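Local atomic coordinates of alginate lyase (Aplysia kurodai, PDB entry 5GMT), a protein that probably cleaves alginate as a polysaccharide lyase of family 14, with a specificity for polymannuronate. Residues A[100-105]-A[260-265]. Numbering follows the deposited sequence.
Sequences YFENFG and DCYSYF
Tyr100 and Glu102 pair in antiparallel register with Tyr264 and Tyr262, and each of the two hydrogen-bonded pairs closes both of its N-H...O=C bonds. The shortest of these backbone bonds joins Glu102 N to Tyr262 O at 2.8 Å. Where the first strand ends, Asn103 takes over with its side chain: Asn103 ND2 donates to Asp260 O (2.9 Å), which lies close to the amide plane. Glu102 CG is anti to the backbone N (chi1 179°) and the chain stays extended, carrying the carboxylate over to the Tyr264 hydroxyl. Tyr264 OH donates to Glu102 OE1 at 2.7 Å, from above the carboxylate plane, and accepts from a water that also donates to Glu102 OE2. OE1 is also hydrogen-bonded to His53 NE2, whose ring stacks on that of Tyr100. A phenylalanine in place of Tyr264 would probably leave OE1 without this donor and the water without one of its acceptors. On the sheet face that carries Phe101 and Ser263, Cys261 SG sits over one face of the Phe104 ring, 4.2 Å from its centroid, while Phe101 covers the other; Ser263 OG bonds to Tyr63. Strand 261-272 lies between 92-102 and 58-63, in one antiparallel sheet of the concanavalin-like β-sandwich (jelly roll) characteristic of family 14 polysaccharide lyases.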
ATOM      1  N   TYR A 100     -12.164  -3.639  -4.526  1.00  6.55           N
ATOM      2  CA  TYR A 100     -12.868  -4.808  -5.049  1.00  9.42           C
ATOM      3  C   TYR A 100     -11.915  -5.668  -5.878  1.00  7.31           C
ATOM      4  O   TYR A 100     -11.215  -5.148  -6.746  1.00  9.95           O
ATOM      5  CB  TYR A 100     -14.058  -4.360  -5.914  1.00  8.05           C
ATOM      6  CG  TYR A 100     -15.000  -5.470  -6.329  1.00 10.12           C
ATOM      7  CD1 TYR A 100     -14.707  -6.300  -7.405  1.00 12.14           C
ATOM      8  CD2 TYR A 100     -16.203  -5.660  -5.663  1.00 10.41           C
ATOM      9  CE1 TYR A 100     -15.584  -7.318  -7.791  1.00  9.68           C
ATOM     10  CE2 TYR A 100     -17.082  -6.671  -6.039  1.00 10.60           C
ATOM     11  CZ  TYR A 100     -16.768  -7.491  -7.103  1.00 12.83           C
ATOM     12  OH  TYR A 100     -17.652  -8.492  -7.468  1.00 16.03           O
ATOM     13  N   PHE A 101     -11.890  -6.978  -5.630  1.00  9.31           N
ATOM     14  CA  PHE A 101     -11.105  -7.896  -6.457  1.00 10.74           C
ATOM     15  C   PHE A 101     -12.017  -8.652  -7.405  1.00 10.95           C
ATOM     16  O   PHE A 101     -12.908  -9.368  -6.967  1.00  9.44           O
ATOM     17  CB  PHE A 101     -10.328  -8.908  -5.600  1.00  9.44           C
ATOM     18  CG  PHE A 101      -9.321  -8.279  -4.682  1.00 10.50           C
ATOM     19  CD1 PHE A 101      -9.686  -7.883  -3.400  1.00 10.51           C
ATOM     20  CD2 PHE A 101      -8.017  -8.082  -5.096  1.00 10.75           C
ATOM     21  CE1 PHE A 101      -8.765  -7.302  -2.541  1.00 10.26           C
ATOM     22  CE2 PHE A 101      -7.084  -7.499  -4.232  1.00 10.52           C
ATOM     23  CZ  PHE A 101      -7.467  -7.107  -2.957  1.00 11.07           C
ATOM     24  N   GLU A 102     -11.783  -8.503  -8.701  1.00  9.92           N
ATOM     25  CA  GLU A 102     -12.620  -9.189  -9.687  1.00  9.99           C
ATOM     26  C   GLU A 102     -11.833 -10.248 -10.450  1.00 11.61           C
ATOM     27  O   GLU A 102     -10.861  -9.930 -11.143  1.00  9.64           O
ATOM     28  CB  GLU A 102     -13.223  -8.175 -10.661  1.00 10.31           C
ATOM     29  CG  GLU A 102     -14.087  -8.815 -11.728  1.00 10.63           C
ATOM     30  CD  GLU A 102     -14.564  -7.803 -12.741  1.00 10.45           C
ATOM     31  OE1 GLU A 102     -15.115  -6.766 -12.313  1.00 15.27           O
ATOM     32  OE2 GLU A 102     -14.373  -8.038 -13.956  1.00 12.87           O
ATOM     33  N   ASN A 103     -12.265 -11.503 -10.304  1.00 14.34           N
ATOM     34  CA  ASN A 103     -11.671 -12.659 -10.984  1.00 14.12           C
ATOM     35  C   ASN A 103     -10.258 -13.006 -10.494  1.00 10.40           C
ATOM     36  O   ASN A 103      -9.389 -13.369 -11.286  1.00  9.63           O
ATOM     37  CB  ASN A 103     -11.655 -12.446 -12.500  1.00 11.74           C
ATOM     38  CG  ASN A 103     -11.666 -13.751 -13.267  1.00 13.45           C
ATOM     39  OD1 ASN A 103     -12.223 -14.742 -12.803  1.00 13.29           O
ATOM     40  ND2 ASN A 103     -11.032 -13.765 -14.429  1.00 12.06           N
ATOM     41  N   PHE A 104     -10.050 -12.900  -9.183  1.00 10.92           N
ATOM     42  CA  PHE A 104      -8.809 -13.339  -8.547  1.00 10.83           C
ATOM     43  C   PHE A 104      -8.983 -14.763  -8.006  1.00 11.19           C
ATOM     44  O   PHE A 104      -9.913 -15.007  -7.239  1.00 11.99           O
ATOM     45  CB  PHE A 104      -8.422 -12.395  -7.402  1.00 11.07           C
ATOM     46  CG  PHE A 104      -7.839 -11.077  -7.857  1.00 12.19           C
ATOM     47  CD1 PHE A 104      -8.609 -10.166  -8.556  1.00 10.58           C
ATOM     48  CD2 PHE A 104      -6.526 -10.741  -7.547  1.00 10.12           C
ATOM     49  CE1 PHE A 104      -8.071  -8.950  -8.961  1.00 12.30           C
ATOM     50  CE2 PHE A 104      -5.981  -9.523  -7.954  1.00  9.47           C
ATOM     51  CZ  PHE A 104      -6.757  -8.633  -8.656  1.00 10.88           C
ATOM     52  N   GLY A 105      -8.099 -15.693  -8.372  1.00 11.31           N
ATOM     53  CA  GLY A 105      -6.968 -15.424  -9.244  1.00  8.74           C
ATOM     54  C   GLY A 105      -5.787 -14.743  -8.566  1.00  9.90           C
ATOM     55  O   GLY A 105      -5.091 -13.965  -9.205  1.00 11.51           O
ATOM     56  N   ASP A 260      -7.044 -12.830 -16.622  1.00 13.03           N
ATOM     57  CA  ASP A 260      -7.412 -11.449 -16.863  1.00  9.02           C
ATOM     58  C   ASP A 260      -8.261 -11.022 -15.669  1.00 11.27           C
ATOM     59  O   ASP A 260      -9.300 -11.624 -15.396  1.00  9.80           O
ATOM     60  CB  ASP A 260      -8.191 -11.295 -18.176  1.00 12.37           C
ATOM     61  CG  ASP A 260      -7.340 -11.595 -19.402  1.00 11.62           C
ATOM     62  OD1 ASP A 260      -6.216 -11.066 -19.493  1.00 10.77           O
ATOM     63  OD2 ASP A 260      -7.777 -12.389 -20.267  1.00 17.04           O
ATOM     64  N   CYS A 261      -7.815 -10.005 -14.934  1.00  8.10           N
ATOM     65  CA  CYS A 261      -8.530  -9.637 -13.717  1.00  7.88           C
ATOM     66  C   CYS A 261      -8.423  -8.140 -13.451  1.00  9.09           C
ATOM     67  O   CYS A 261      -7.639  -7.427 -14.093  1.00  8.56           O
ATOM     68  CB  CYS A 261      -8.001 -10.439 -12.523  1.00  9.04           C
ATOM     69  SG  CYS A 261      -6.221 -10.232 -12.254  1.00  8.89           S
ATOM     70  N   TYR A 262      -9.237  -7.670 -12.508  1.00 10.67           N
ATOM     71  CA  TYR A 262      -9.409  -6.243 -12.291  1.00 10.08           C
ATOM     72  C   TYR A 262      -9.558  -5.901 -10.820  1.00  9.80           C
ATOM     73  O   TYR A 262     -10.238  -6.602 -10.055  1.00  9.39           O
ATOM     74  CB  TYR A 262     -10.654  -5.721 -13.024  1.00  7.87           C
ATOM     75  CG  TYR A 262     -10.765  -6.089 -14.479  1.00  9.24           C
ATOM     76  CD1 TYR A 262     -11.204  -7.348 -14.859  1.00  8.34           C
ATOM     77  CD2 TYR A 262     -10.476  -5.163 -15.476  1.00  7.00           C
ATOM     78  CE1 TYR A 262     -11.327  -7.683 -16.190  1.00 10.17           C
ATOM     79  CE2 TYR A 262     -10.601  -5.485 -16.811  1.00  8.42           C
ATOM     80  CZ  TYR A 262     -11.020  -6.755 -17.160  1.00 10.13           C
ATOM     81  OH  TYR A 262     -11.157  -7.093 -18.484  1.00 10.77           O
ATOM     82  N   SER A 263      -8.962  -4.788 -10.431  1.00  7.79           N
ATOM     83  CA  SER A 263      -9.236  -4.243  -9.125  1.00  7.07           C
ATOM     84  C   SER A 263      -9.900  -2.885  -9.285  1.00  8.06           C
ATOM     85  O   SER A 263      -9.705  -2.199 -10.289  1.00  7.74           O
ATOM     86  CB  SER A 263      -7.958  -4.135  -8.280  1.00  7.11           C
ATOM     87  OG  SER A 263      -6.968  -3.341  -8.913  1.00  8.90           O
ATOM     88  N   TYR A 264     -10.692  -2.515  -8.289  1.00  6.33           N
ATOM     89  CA  TYR A 264     -11.416  -1.250  -8.275  1.00  7.18           C
ATOM     90  C   TYR A 264     -11.167  -0.551  -6.954  1.00  6.56           C
ATOM     91  O   TYR A 264     -11.277  -1.176  -5.909  1.00  8.41           O
ATOM     92  CB  TYR A 264     -12.924  -1.473  -8.432  1.00  9.91           C
ATOM     93  CG  TYR A 264     -13.335  -2.221  -9.674  1.00  8.18           C
ATOM     94  CD1 TYR A 264     -13.050  -3.575  -9.825  1.00  7.67           C
ATOM     95  CD2 TYR A 264     -14.045  -1.578 -10.684  1.00  8.40           C
ATOM     96  CE1 TYR A 264     -13.441  -4.269 -10.975  1.00  8.89           C
ATOM     97  CE2 TYR A 264     -14.446  -2.265 -11.834  1.00  8.65           C
ATOM     98  CZ  TYR A 264     -14.140  -3.603 -11.965  1.00  8.76           C
ATOM     99  OH  TYR A 264     -14.533  -4.285 -13.086  1.00  9.77           O
ATOM    100  N   PHE A 265     -10.866   0.741  -6.987  1.00  6.70           N
ATOM    101  CA  PHE A 265     -10.593   1.467  -5.756  1.00  7.18           C
ATOM    102  C   PHE A 265     -11.512   2.670  -5.655  1.00  7.26           C
ATOM    103  O   PHE A 265     -11.706   3.391  -6.633  1.00  6.95           O
ATOM    104  CB  PHE A 265      -9.134   1.942  -5.690  1.00  7.50           C
ATOM    105  CG  PHE A 265      -8.122   0.832  -5.721  1.00  7.70           C
ATOM    106  CD1 PHE A 265      -7.704   0.292  -6.928  1.00  7.79           C
ATOM    107  CD2 PHE A 265      -7.549   0.363  -4.541  1.00  5.68           C
ATOM    108  CE1 PHE A 265      -6.755  -0.717  -6.967  1.00  7.99           C
ATOM    109  CE2 PHE A 265      -6.605  -0.651  -4.571  1.00  6.46           C
ATOM    110  CZ  PHE A 265      -6.203  -1.188  -5.786  1.00  7.06           C
TER
HETATM  111  O   HOH W   1     -15.202  -5.871 -15.384  1.00 13.34           O